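Cry23AA1 (Bacillus thuringiensis, PDB 4RHZ) is a zinc-binding crystal toxin of the aerolysin and ETX/MTX2 family that pairs with Cry37Aa1 and probably acts by forming pores in membranes. Local coordinates at residues 5-10 and 25-30; 83-88 and 116-121; 164-169 and 212-217; 170-175 and 186-191. All coordinates share one frame; numbering follows the deposited sequence.

Interaction 1 of 4, residues 5-10 and 25-30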
loop_
_atom_site.group_PDB
_atom_site.type_symbol
_atom_site.label_atom_id
_atom_site.label_comp_id
_atom_site.label_asym_id
_atom_site.label_seq_id
_atom_site.Cartn_x
_atom_site.Cartn_y
_atom_site.Cartn_z
ATOM N N ASN A 5 -21.627 21.737 -12.490
ATOM C CA ASN A 5 -22.014 21.978 -13.909
ATOM C C ASN A 5 -22.027 23.527 -14.194
ATOM O O ASN A 5 -22.865 24.207 -13.649
ATOM C CB ASN A 5 -23.389 21.351 -14.164
ATOM C CG ASN A 5 -23.813 21.463 -15.612
ATOM O OD1 ASN A 5 -23.778 22.552 -16.190
ATOM N ND2 ASN A 5 -24.187 20.339 -16.221
ATOM N N ILE A 6 -21.042 24.056 -14.921
ATOM C CA ILE A 6 -20.909 25.474 -15.181
ATOM C C ILE A 6 -22.258 26.071 -15.679
ATOM O O ILE A 6 -22.815 26.972 -15.040
ATOM C CB ILE A 6 -19.832 25.755 -16.197
ATOM C CG1 ILE A 6 -18.464 25.293 -15.672
ATOM C CG2 ILE A 6 -19.758 27.306 -16.544
ATOM C CD1 ILE A 6 -18.141 25.876 -14.342
ATOM N N GLN A 7 -22.825 25.445 -16.719
ATOM C CA GLN A 7 -24.106 25.817 -17.212
ATOM C C GLN A 7 -25.172 25.866 -16.175
ATOM O O GLN A 7 -25.911 26.865 -16.157
ATOM C CB GLN A 7 -24.512 25.043 -18.464
ATOM C CG GLN A 7 -23.719 25.519 -19.658
ATOM C CD GLN A 7 -24.253 24.962 -20.966
ATOM O OE1 GLN A 7 -24.050 23.786 -21.261
ATOM N NE2 GLN A 7 -24.893 25.826 -21.801
ATOM N N ASP A 8 -25.314 24.853 -15.316
ATOM C CA ASP A 8 -26.400 24.909 -14.329
ATOM C C ASP A 8 -26.152 26.085 -13.382
ATOM O O ASP A 8 -27.092 26.617 -12.810
ATOM C CB ASP A 8 -26.507 23.642 -13.467
ATOM C CG ASP A 8 -26.957 22.380 -14.257
ATOM O OD1 ASP A 8 -27.603 22.441 -15.354
ATOM O OD2 ASP A 8 -26.688 21.288 -13.727
ATOM N N GLU A 9 -24.900 26.425 -13.118
ATOM C CA GLU A 9 -24.627 27.442 -12.121
ATOM C C GLU A 9 -24.829 28.853 -12.802
ATOM O O GLU A 9 -25.278 29.799 -12.131
ATOM C CB GLU A 9 -23.230 27.394 -11.544
ATOM C CG GLU A 9 -22.802 26.173 -10.705
ATOM C CD GLU A 9 -23.694 25.829 -9.582
ATOM O OE1 GLU A 9 -24.238 26.777 -8.953
ATOM O OE2 GLU A 9 -23.861 24.593 -9.329
ATOM N N ILE A 10 -24.524 28.957 -14.106
ATOM C CA ILE A 10 -24.933 30.115 -14.891
ATOM C C ILE A 10 -26.471 30.175 -14.900
ATOM O O ILE A 10 -27.064 31.204 -14.737
ATOM C CB ILE A 10 -24.447 30.035 -16.322
ATOM C CG1 ILE A 10 -22.982 30.307 -16.399
ATOM C CG2 ILE A 10 -25.184 31.050 -17.187
ATOM C CD1 ILE A 10 -22.533 31.390 -15.546
ATOM N N SER A 25 -27.961 29.349 -22.100
ATOM C CA SER A 25 -26.533 29.737 -22.247
ATOM C C SER A 25 -25.800 29.007 -23.372
ATOM O O SER A 25 -26.151 27.926 -23.722
ATOM C CB SER A 25 -25.717 29.584 -20.934
ATOM O OG SER A 25 -25.860 28.305 -20.271
ATOM N N THR A 26 -24.727 29.586 -23.868
ATOM C CA THR A 26 -23.944 29.055 -24.940
ATOM C C THR A 26 -22.542 29.472 -24.625
ATOM O O THR A 26 -22.295 30.600 -24.278
ATOM C CB THR A 26 -24.361 29.698 -26.271
ATOM O OG1 THR A 26 -25.736 29.330 -26.519
ATOM C CG2 THR A 26 -23.582 29.118 -27.398
ATOM N N TYR A 27 -21.619 28.542 -24.723
ATOM C CA TYR A 27 -20.201 28.831 -24.514
ATOM C C TYR A 27 -19.745 29.711 -25.628
ATOM O O TYR A 27 -20.039 29.436 -26.765
ATOM C CB TYR A 27 -19.354 27.505 -24.425
ATOM C CG TYR A 27 -19.524 26.842 -23.076
ATOM C CD1 TYR A 27 -20.399 25.819 -22.890
ATOM C CD2 TYR A 27 -18.785 27.253 -21.985
ATOM C CE1 TYR A 27 -20.579 25.220 -21.609
ATOM C CE2 TYR A 27 -18.937 26.632 -20.753
ATOM C CZ TYR A 27 -19.833 25.628 -20.577
ATOM O OH TYR A 27 -19.966 25.030 -19.287
ATOM N N ASP A 28 -19.069 30.792 -25.288
ATOM C CA ASP A 28 -18.516 31.668 -26.293
ATOM C C ASP A 28 -17.315 30.955 -26.945
ATOM O O ASP A 28 -16.574 30.251 -26.256
ATOM C CB ASP A 28 -18.089 32.997 -25.667
ATOM C CG ASP A 28 -17.546 33.979 -26.692
ATOM O OD1 ASP A 28 -18.307 34.505 -27.520
ATOM O OD2 ASP A 28 -16.338 34.250 -26.665
ATOM N N PRO A 29 -17.103 31.143 -28.258
ATOM C CA PRO A 29 -15.887 30.560 -28.841
ATOM C C PRO A 29 -14.593 30.994 -28.108
ATOM O O PRO A 29 -13.577 30.357 -28.268
ATOM C CB PRO A 29 -15.881 31.122 -30.304
ATOM C CG PRO A 29 -17.394 31.538 -30.588
ATOM C CD PRO A 29 -17.809 32.059 -29.212
ATOM N N SER A 30 -14.617 32.050 -27.300
ATOM C CA SER A 30 -13.421 32.397 -26.478
ATOM C C SER A 30 -13.220 31.455 -25.276
ATOM O O SER A 30 -12.271 31.616 -24.483
ATOM C CB SER A 30 -13.545 33.814 -25.861
ATOM O OG SER A 30 -14.617 33.849 -24.895
HETATM O O HOH W 1 -21.592 23.196 -18.379
#
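Tyr27 reaches from the strand to the first turn of the helix and sets its hydroxyl against Ile6, with Tyr27 OH 3.2 Å from Ile6 CB. The two side chains meet at about a right angle, so Ile6 offers its branch point to the hydroxyl, and the same side chain also packs on Val89. On the other flank of this buried part, Ile10 holds CG2 anti to the backbone N, which rests it on Ser25 CB at 4.1 Å; Ile10 also touches Cys175 and Leu194. This is an N-terminal helix packed against the long sheet, over strands 22-27 and 146-179; the axis of helix 6-10 crosses that of strand 25-27 at 139°, 9.5 Å away at the closest point. Asn5 is the N-cap: its OD1 accepts from Asp8 N at 2.9 Å, the donor standing well above the carbonyl plane.

Toward the outer side the packing gives way to polar links. Gln7 lies extended over Ser25 and past the Tyr27 ring, its amide plane turned 56° from that ring and Gln7 CG 3.7 Å from Tyr27 CE1. Its amide nitrogen, Gln7 NE2, donates to Ser25 OG at 3.1 Å with a fairly straight N-H (154°). A water spans the remaining gap, lying at the edge of the Tyr27 ring and accepting from Tyr27 OH at 2.6 Å and from Gln7 N at 3.1 Å.

Interaction 2 of 4, residues 83-88 and 116-121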
loop_
_atom_site.group_PDB
_atom_site.type_symbol
_atom_site.label_atom_id
_atom_site.label_comp_id
_atom_site.label_asym_id
_atom_site.label_seq_id
_atom_site.Cartn_x
_atom_site.Cartn_y
_atom_site.Cartn_z
ATOM N N SER A 83 -9.508 4.143 -9.559
ATOM C CA SER A 83 -9.500 5.583 -9.529
ATOM C C SER A 83 -10.904 6.206 -9.791
ATOM O O SER A 83 -11.834 5.505 -10.243
ATOM C CB SER A 83 -8.446 6.112 -10.462
ATOM O OG SER A 83 -8.849 5.893 -11.787
ATOM N N ALA A 84 -11.066 7.465 -9.350
ATOM C CA ALA A 84 -12.302 8.271 -9.586
ATOM C C ALA A 84 -11.997 9.759 -9.298
ATOM O O ALA A 84 -10.993 10.083 -8.640
ATOM C CB ALA A 84 -13.437 7.804 -8.723
ATOM N N VAL A 85 -12.819 10.649 -9.854
ATOM C CA VAL A 85 -12.862 12.042 -9.492
ATOM C C VAL A 85 -13.988 12.057 -8.468
ATOM O O VAL A 85 -15.010 11.426 -8.657
ATOM C CB VAL A 85 -13.266 12.882 -10.728
ATOM C CG1 VAL A 85 -13.706 14.368 -10.347
ATOM C CG2 VAL A 85 -12.173 12.850 -11.808
ATOM N N THR A 86 -13.794 12.724 -7.349
ATOM C CA THR A 86 -14.877 12.845 -6.341
ATOM C C THR A 86 -15.404 14.290 -6.320
ATOM O O THR A 86 -16.548 14.556 -5.888
ATOM C CB THR A 86 -14.349 12.480 -4.925
ATOM O OG1 THR A 86 -13.102 13.163 -4.741
ATOM C CG2 THR A 86 -14.040 10.980 -4.853
ATOM N N GLU A 87 -14.615 15.215 -6.824
ATOM C CA GLU A 87 -15.116 16.599 -6.946
ATOM C C GLU A 87 -14.681 17.121 -8.243
ATOM O O GLU A 87 -13.482 17.322 -8.438
ATOM C CB GLU A 87 -14.556 17.489 -5.837
ATOM C CG GLU A 87 -15.271 17.280 -4.467
ATOM C CD GLU A 87 -14.731 18.248 -3.444
ATOM O OE1 GLU A 87 -13.505 18.205 -3.145
ATOM O OE2 GLU A 87 -15.501 19.126 -2.995
ATOM N N GLY A 88 -15.639 17.318 -9.154
ATOM C CA GLY A 88 -15.279 17.630 -10.527
ATOM C C GLY A 88 -16.075 18.798 -11.108
ATOM O O GLY A 88 -16.770 19.514 -10.383
ATOM N N ALA A 116 -3.724 6.453 -14.322
ATOM C CA ALA A 116 -5.171 6.401 -14.431
ATOM C C ALA A 116 -5.691 7.573 -15.278
ATOM O O ALA A 116 -5.015 8.606 -15.426
ATOM C CB ALA A 116 -5.822 6.349 -13.049
ATOM N N GLU A 117 -6.856 7.336 -15.873
ATOM C CA GLU A 117 -7.589 8.337 -16.585
ATOM C C GLU A 117 -8.630 9.070 -15.709
ATOM O O GLU A 117 -9.590 8.482 -15.220
ATOM C CB GLU A 117 -8.265 7.802 -17.865
ATOM C CG GLU A 117 -8.370 9.045 -18.819
ATOM C CD GLU A 117 -8.575 8.726 -20.236
ATOM O OE1 GLU A 117 -8.845 9.685 -20.990
ATOM O OE2 GLU A 117 -8.478 7.542 -20.607
ATOM N N TYR A 118 -8.390 10.346 -15.504
ATOM C CA TYR A 118 -9.368 11.208 -14.853
ATOM C C TYR A 118 -10.253 12.024 -15.820
ATOM O O TYR A 118 -9.764 12.932 -16.499
ATOM C CB TYR A 118 -8.682 12.097 -13.864
ATOM C CG TYR A 118 -8.088 11.267 -12.756
ATOM C CD1 TYR A 118 -8.844 10.900 -11.659
ATOM C CD2 TYR A 118 -6.764 10.796 -12.843
ATOM C CE1 TYR A 118 -8.293 10.141 -10.643
ATOM C CE2 TYR A 118 -6.216 10.005 -11.839
ATOM C CZ TYR A 118 -6.961 9.688 -10.759
ATOM O OH TYR A 118 -6.376 8.907 -9.776
ATOM N N ASN A 119 -11.524 11.645 -15.872
ATOM C CA ASN A 119 -12.539 12.429 -16.551
ATOM C C ASN A 119 -13.224 13.400 -15.553
ATOM O O ASN A 119 -13.944 12.969 -14.646
ATOM C CB ASN A 119 -13.554 11.514 -17.212
ATOM C CG ASN A 119 -14.767 12.333 -17.878
ATOM O OD1 ASN A 119 -14.961 13.573 -17.666
ATOM N ND2 ASN A 119 -15.597 11.607 -18.617
ATOM N N TYR A 120 -12.980 14.694 -15.721
ATOM C CA TYR A 120 -13.398 15.703 -14.708
ATOM C C TYR A 120 -14.896 15.841 -14.496
ATOM O O TYR A 120 -15.328 16.291 -13.441
ATOM C CB TYR A 120 -12.809 17.074 -14.995
ATOM C CG TYR A 120 -11.301 17.209 -14.889
ATOM C CD1 TYR A 120 -10.438 16.174 -15.249
ATOM C CD2 TYR A 120 -10.740 18.427 -14.521
ATOM C CE1 TYR A 120 -9.011 16.357 -15.198
ATOM C CE2 TYR A 120 -9.361 18.601 -14.450
ATOM C CZ TYR A 120 -8.518 17.567 -14.799
ATOM O OH TYR A 120 -7.181 17.791 -14.747
ATOM N N SER A 121 -15.658 15.329 -15.449
ATOM C CA SER A 121 -17.105 15.543 -15.538
ATOM C C SER A 121 -17.957 14.445 -14.941
ATOM O O SER A 121 -19.215 14.566 -14.952
ATOM C CB SER A 121 -17.501 15.762 -17.020
ATOM O OG SER A 121 -16.645 16.844 -17.488
HETATM O O HOH W 2 -10.807 7.652 -13.041
#
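Tyr118 turns the edge of its ring to strand 83-85, and two neighbours meet that edge close to the ring plane: Ala84 O, 3.4 Å from Tyr118 CE1, and Val85 CG2, 3.9 Å from Tyr118 CD1. The ring gets there because CG stands anti to the carbonyl carbon (chi1 -65°), which lays the side chain along its own strand toward Ser83. Ser83 CB approaches the far end of the ring obliquely, 3.5 Å from Tyr118 OH, while the hydroxyl itself is hydrogen-bonded to Phe218 O on strand 211-235. Val85 splits its branches between two carbonyls: CG2 lies 3.3 Å from Asn119 O, and CG1 sits near Tyr120 O.

The strands run nearly parallel, 18° apart, yet their axes stay 6.6 Å from each other and no direct hydrogen bond joins them. They belong to separate sheets of the elongated beta-rich, aerolysin-type fold, packed through side chains and bridged by a water that donates to Glu117 O and also hydrogen-bonds Ser83 OG at 2.9 Å. Beside that water, Ser83 OG touches Ala116 CB at 3.3 Å.

Past Val85 the chain turns a corner, where Thr86 and Glu87 form a classic beta bulge opposite Ser216. Gly88 then comes close enough for its CA to make a CA-H...O contact with Tyr120 O at 3.2 Å, while the Tyr120 ring swings away and its hydroxyl bonds to Glu166 O and Thr97 OG1.

Interaction 3 of 4, residues 164-169 and 212-217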
loop_
_atom_site.group_PDB
_atom_site.type_symbol
_atom_site.label_atom_id
_atom_site.label_comp_id
_atom_site.label_asym_id
_atom_site.label_seq_id
_atom_site.Cartn_x
_atom_site.Cartn_y
_atom_site.Cartn_z
ATOM N N ASN A 164 -5.309 15.860 -6.330
ATOM C CA ASN A 164 -5.875 17.118 -6.720
ATOM C C ASN A 164 -6.229 17.051 -8.191
ATOM O O ASN A 164 -5.392 16.669 -9.008
ATOM C CB ASN A 164 -4.834 18.196 -6.539
ATOM C CG ASN A 164 -4.411 18.339 -5.102
ATOM O OD1 ASN A 164 -5.241 18.316 -4.175
ATOM N ND2 ASN A 164 -3.097 18.418 -4.901
ATOM N N VAL A 165 -7.462 17.436 -8.516
ATOM C CA VAL A 165 -7.985 17.436 -9.892
ATOM C C VAL A 165 -8.300 18.925 -10.262
ATOM O O VAL A 165 -9.272 19.500 -9.792
ATOM C CB VAL A 165 -9.268 16.558 -9.955
ATOM C CG1 VAL A 165 -9.884 16.554 -11.336
ATOM C CG2 VAL A 165 -8.987 15.112 -9.491
ATOM N N GLU A 166 -7.447 19.535 -11.064
ATOM C CA GLU A 166 -7.372 20.963 -11.213
ATOM C C GLU A 166 -7.321 21.374 -12.655
ATOM O O GLU A 166 -6.755 20.653 -13.498
ATOM C CB GLU A 166 -6.115 21.501 -10.537
ATOM C CG GLU A 166 -6.252 21.471 -9.035
ATOM C CD GLU A 166 -5.041 22.089 -8.374
ATOM O OE1 GLU A 166 -5.151 23.218 -7.889
ATOM O OE2 GLU A 166 -3.952 21.491 -8.395
ATOM N N CYS A 167 -7.898 22.543 -12.935
ATOM C CA CYS A 167 -7.649 23.237 -14.237
ATOM C C CYS A 167 -7.974 24.741 -14.152
ATOM O O CYS A 167 -8.536 25.205 -13.161
ATOM C CB CYS A 167 -8.409 22.613 -15.392
ATOM S SG CYS A 167 -10.179 22.644 -15.088
ATOM N N ASP A 168 -7.591 25.469 -15.198
ATOM C CA ASP A 168 -7.936 26.893 -15.394
ATOM C C ASP A 168 -8.955 27.026 -16.500
ATOM O O ASP A 168 -9.034 26.211 -17.412
ATOM C CB ASP A 168 -6.705 27.696 -15.820
ATOM C CG ASP A 168 -5.677 27.846 -14.695
ATOM O OD1 ASP A 168 -6.090 27.848 -13.510
ATOM O OD2 ASP A 168 -4.473 28.001 -15.015
ATOM N N MET A 169 -9.703 28.108 -16.435
ATOM C CA MET A 169 -10.748 28.372 -17.401
ATOM C C MET A 169 -10.732 29.879 -17.638
ATOM O O MET A 169 -10.557 30.673 -16.694
ATOM C CB MET A 169 -12.079 27.939 -16.822
ATOM C CG MET A 169 -12.327 26.478 -16.955
ATOM S SD MET A 169 -13.948 25.980 -16.304
ATOM C CE MET A 169 -13.623 24.259 -15.865
ATOM N N HIS A 212 -9.719 29.341 -11.679
ATOM C CA HIS A 212 -9.001 28.113 -11.398
ATOM C C HIS A 212 -9.970 27.138 -10.789
ATOM O O HIS A 212 -10.674 27.488 -9.806
ATOM C CB HIS A 212 -7.843 28.350 -10.435
ATOM C CG HIS A 212 -7.053 27.107 -10.118
ATOM N ND1 HIS A 212 -6.147 26.551 -10.999
ATOM C CD2 HIS A 212 -7.008 26.339 -8.998
ATOM C CE1 HIS A 212 -5.593 25.483 -10.446
ATOM N NE2 HIS A 212 -6.092 25.338 -9.227
ATOM N N PHE A 213 -10.009 25.911 -11.335
ATOM C CA PHE A 213 -10.821 24.848 -10.677
ATOM C C PHE A 213 -9.940 23.900 -9.858
ATOM O O PHE A 213 -9.000 23.325 -10.392
ATOM C CB PHE A 213 -11.678 24.046 -11.664
ATOM C CG PHE A 213 -12.377 22.909 -11.023
ATOM C CD1 PHE A 213 -13.510 23.135 -10.279
ATOM C CD2 PHE A 213 -11.854 21.585 -11.102
ATOM C CE1 PHE A 213 -14.155 22.109 -9.632
ATOM C CE2 PHE A 213 -12.492 20.527 -10.471
ATOM C CZ PHE A 213 -13.633 20.760 -9.735
ATOM N N LYS A 214 -10.289 23.722 -8.591
ATOM C CA LYS A 214 -9.568 22.860 -7.663
ATOM C C LYS A 214 -10.497 21.823 -7.121
ATOM O O LYS A 214 -11.251 22.080 -6.170
ATOM C CB LYS A 214 -9.015 23.659 -6.494
ATOM C CG LYS A 214 -8.281 22.733 -5.459
ATOM C CD LYS A 214 -7.054 23.370 -4.866
ATOM C CE LYS A 214 -6.333 22.368 -3.910
ATOM N NZ LYS A 214 -4.881 22.756 -3.682
ATOM N N GLY A 215 -10.511 20.658 -7.761
ATOM C CA GLY A 215 -11.342 19.566 -7.263
ATOM C C GLY A 215 -10.503 18.405 -6.732
ATOM O O GLY A 215 -9.316 18.562 -6.408
ATOM N N SER A 216 -11.086 17.218 -6.680
ATOM C CA SER A 216 -10.326 16.129 -6.115
ATOM C C SER A 216 -10.736 14.726 -6.577
ATOM O O SER A 216 -11.806 14.506 -7.216
ATOM C CB SER A 216 -10.370 16.251 -4.585
ATOM O OG SER A 216 -11.648 15.847 -4.182
ATOM N N GLY A 217 -9.883 13.770 -6.228
ATOM C CA GLY A 217 -10.184 12.341 -6.460
ATOM C C GLY A 217 -9.193 11.434 -5.773
ATOM O O GLY A 217 -8.548 11.821 -4.783
#
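His212 is gripped through both ring nitrogens by two carboxylates of the facing strand. His212 NE2 donates to Glu166 OE1 at 2.7 Å and His212 ND1 to Asp168 OD1 at 2.8 Å, both acceptors lying close to the imidazole plane. The carboxylate of Glu166 stands almost perpendicular to the ring (85°) and is met from above its own plane, whereas that of Asp168 is met on its syn side, 30° out of plane. With CG anti to the backbone N (chi1 -179°), the imidazole extends across toward the neighbouring strand between these two acids. Two such bonds fix the ring's rotation and probably favour its doubly protonated form. Asp168 has a further partner for OD2 in Asn35 ND2, and the aliphatic part of Lys214 lies beside Glu166, with Lys214 CD 3.6 Å from Glu166 OE1.

Backbone hydrogen bonds join Val165 and Gly215 in both directions, Val165 N reaching Gly215 O at 3.0 Å, and Cys167 N donates to Phe213 O. Glu166 CA adds a CA-H...O contact to Phe213 O.

In the packing on the other face, Val165 O approaches the Phe213 ring obliquely, 3.4 Å from Phe213 CE2, and Cys167 SG lies 4.0 Å from Phe213 CB. Gly215 leaves room for this ring, since a CB there would collide with Phe213 CZ. Val165 CG2 meets the main chain at Ser216, 3.4 Å from its carbonyl carbon.

The two segments form an antiparallel ladder, polar on the face of His212 and largely apolar and buried on that of Phe213, within the long sheet of an aerolysin-type toxin.

Interaction 4 of 4, residues 170-175 and 186-191; sequences SGTLFC and AVYVSV
Phe174 pushes its ring edge against the face of Tyr188, the main interlock on the face that carries Thr172, Phe174 and Tyr188. Phe174 CD1 is the bump: it sits over one face of the Tyr188 ring, displaced toward the rim and 3.6 Å from Tyr188 CZ. The ring centres are 5.0 Å apart and the planes meet at 55°, an inclined edge-to-face pair. Phe174 reaches across because its CG is anti to the backbone N (chi1 -172°). Small groups flank the pair: Thr172 OG1 fits against the edge of Tyr188, 3.4 Å from Tyr188 CD1, and Ala186 CB packs against the far end of the phenyl ring, 3.9 Å from Phe174 CZ.

On the reverse face the relief is shallower. Cys175 SG nestles against Val189 CG2 at 4.0 Å, and Leu173 and Cys175 project onward to meet Gln7, Ile10 and Met14 of helix 6-18. At the opposite end Val191 CG1, on the first residue of helix 191-197, lodges beside Gly171 O at 3.8 Å.

The backbones hold this relief in register. Leu173 pairs with Val189 and Cys175 with Val187, each through two N-H...O bonds, the shortest being Cys175 N to Val187 O at 2.7 Å. Tyr188 CA adds a CA-H...O contact to Leu173 O.

Such a ladder is that of a beta hairpin, here formed by strands 146-179 and 182-190, with one face covered by the N-terminal helix and an aromatic pair on the other.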
loop_
_atom_site.group_PDB
_atom_site.type_symbol
_atom_site.label_atom_id
_atom_site.label_comp_id
_atom_site.label_asym_id
_atom_site.label_seq_id
_atom_site.Cartn_x
_atom_site.Cartn_y
_atom_site.Cartn_z
ATOM N N SER A 170 -10.872 30.269 -18.897
ATOM C CA SER A 170 -11.039 31.677 -19.252
ATOM C C SER A 170 -12.106 31.733 -20.332
ATOM O O SER A 170 -12.390 30.706 -21.005
ATOM C CB SER A 170 -9.750 32.275 -19.796
ATOM O OG SER A 170 -9.441 31.566 -20.970
ATOM N N GLY A 171 -12.696 32.933 -20.484
ATOM C CA GLY A 171 -13.766 33.099 -21.448
ATOM C C GLY A 171 -15.149 33.203 -20.860
ATOM O O GLY A 171 -15.298 33.234 -19.652
ATOM N N THR A 172 -16.184 33.260 -21.721
ATOM C CA THR A 172 -17.495 33.642 -21.237
ATOM C C THR A 172 -18.543 32.730 -21.800
ATOM O O THR A 172 -18.285 31.971 -22.741
ATOM C CB THR A 172 -17.857 35.057 -21.729
ATOM O OG1 THR A 172 -17.816 35.078 -23.169
ATOM C CG2 THR A 172 -16.919 36.122 -21.170
ATOM N N LEU A 173 -19.724 32.791 -21.202
ATOM C CA LEU A 173 -20.924 32.231 -21.802
ATOM C C LEU A 173 -21.809 33.407 -22.220
ATOM O O LEU A 173 -21.891 34.440 -21.520
ATOM C CB LEU A 173 -21.701 31.341 -20.808
ATOM C CG LEU A 173 -20.980 30.005 -20.552
ATOM C CD1 LEU A 173 -19.916 30.240 -19.428
ATOM C CD2 LEU A 173 -21.983 28.904 -20.207
ATOM N N PHE A 174 -22.487 33.199 -23.337
ATOM C CA PHE A 174 -23.505 34.069 -23.760
ATOM C C PHE A 174 -24.801 33.628 -23.158
ATOM O O PHE A 174 -25.257 32.544 -23.471
ATOM C CB PHE A 174 -23.602 34.132 -25.294
ATOM C CG PHE A 174 -24.579 35.214 -25.767
ATOM C CD1 PHE A 174 -24.379 36.549 -25.401
ATOM C CD2 PHE A 174 -25.710 34.887 -26.429
ATOM C CE1 PHE A 174 -25.259 37.544 -25.767
ATOM C CE2 PHE A 174 -26.616 35.876 -26.787
ATOM C CZ PHE A 174 -26.378 37.216 -26.468
ATOM N N CYS A 175 -25.427 34.457 -22.324
ATOM C CA CYS A 175 -26.654 34.029 -21.616
ATOM C C CYS A 175 -27.935 34.856 -21.921
ATOM O O CYS A 175 -27.953 36.102 -21.836
ATOM C CB CYS A 175 -26.424 33.930 -20.082
ATOM S SG CYS A 175 -24.679 33.473 -19.607
ATOM N N ALA A 186 -29.596 39.517 -22.265
ATOM C CA ALA A 186 -28.702 38.911 -23.189
ATOM C C ALA A 186 -27.331 39.403 -22.857
ATOM O O ALA A 186 -26.882 40.378 -23.443
ATOM C CB ALA A 186 -29.070 39.280 -24.605
ATOM N N VAL A 187 -26.660 38.712 -21.910
ATOM C CA VAL A 187 -25.389 39.169 -21.338
ATOM C C VAL A 187 -24.248 38.098 -21.392
ATOM O O VAL A 187 -24.483 36.903 -21.587
ATOM C CB VAL A 187 -25.615 39.571 -19.879
ATOM C CG1 VAL A 187 -26.686 40.759 -19.729
ATOM C CG2 VAL A 187 -26.125 38.379 -19.103
ATOM N N TYR A 188 -23.008 38.537 -21.242
ATOM C CA TYR A 188 -21.907 37.632 -21.204
ATOM C C TYR A 188 -21.442 37.538 -19.776
ATOM O O TYR A 188 -21.292 38.578 -19.119
ATOM C CB TYR A 188 -20.743 38.185 -21.992
ATOM C CG TYR A 188 -20.914 38.103 -23.457
ATOM C CD1 TYR A 188 -20.430 37.027 -24.155
ATOM C CD2 TYR A 188 -21.522 39.154 -24.174
ATOM C CE1 TYR A 188 -20.548 36.947 -25.536
ATOM C CE2 TYR A 188 -21.624 39.093 -25.573
ATOM C CZ TYR A 188 -21.159 37.982 -26.253
ATOM O OH TYR A 188 -21.259 37.908 -27.647
ATOM N N VAL A 189 -21.181 36.304 -19.327
ATOM C CA VAL A 189 -20.779 36.058 -17.954
ATOM C C VAL A 189 -19.562 35.154 -17.976
ATOM O O VAL A 189 -19.604 34.120 -18.634
ATOM C CB VAL A 189 -21.901 35.405 -17.151
ATOM C CG1 VAL A 189 -21.445 35.207 -15.702
ATOM C CG2 VAL A 189 -23.202 36.275 -17.226
ATOM N N SER A 190 -18.461 35.653 -17.392
ATOM C CA SER A 190 -17.187 34.959 -17.174
ATOM C C SER A 190 -17.416 33.810 -16.220
ATOM O O SER A 190 -18.327 33.843 -15.408
ATOM C CB SER A 190 -16.278 35.858 -16.328
ATOM O OG SER A 190 -15.320 36.541 -17.090
ATOM N N VAL A 191 -16.472 32.886 -16.202
ATOM C CA VAL A 191 -16.390 31.874 -15.161
ATOM C C VAL A 191 -15.698 32.466 -13.924
ATOM O O VAL A 191 -16.085 32.189 -12.775
ATOM C CB VAL A 191 -15.720 30.598 -15.794
ATOM C CG1 VAL A 191 -14.434 31.040 -16.708
ATOM C CG2 VAL A 191 -15.485 29.502 -14.775
#

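Overall arrangement
Along the chain interaction 1 closes first, then interaction 2, and interaction 4 is nested inside the loop that interaction 3 closes. All four reach the same long, mixed sheet. Strand 146-179 serves both interactions 3 and 4, whose centres lie about 20 Å apart. Interactions 1 and 4, centres about 7 Å apart, are joined by probable backbone bonds between strands 22-27 and 146-179. Interactions 2 and 3, centres about 10 Å apart, meet at Ser216 and the 86-87 bulge. The contacts thus follow the elongated body from its helix-covered end toward the middle, joining early and late parts of the sequence within the long sheet and, at interaction 2, tying it to the four-stranded sheet.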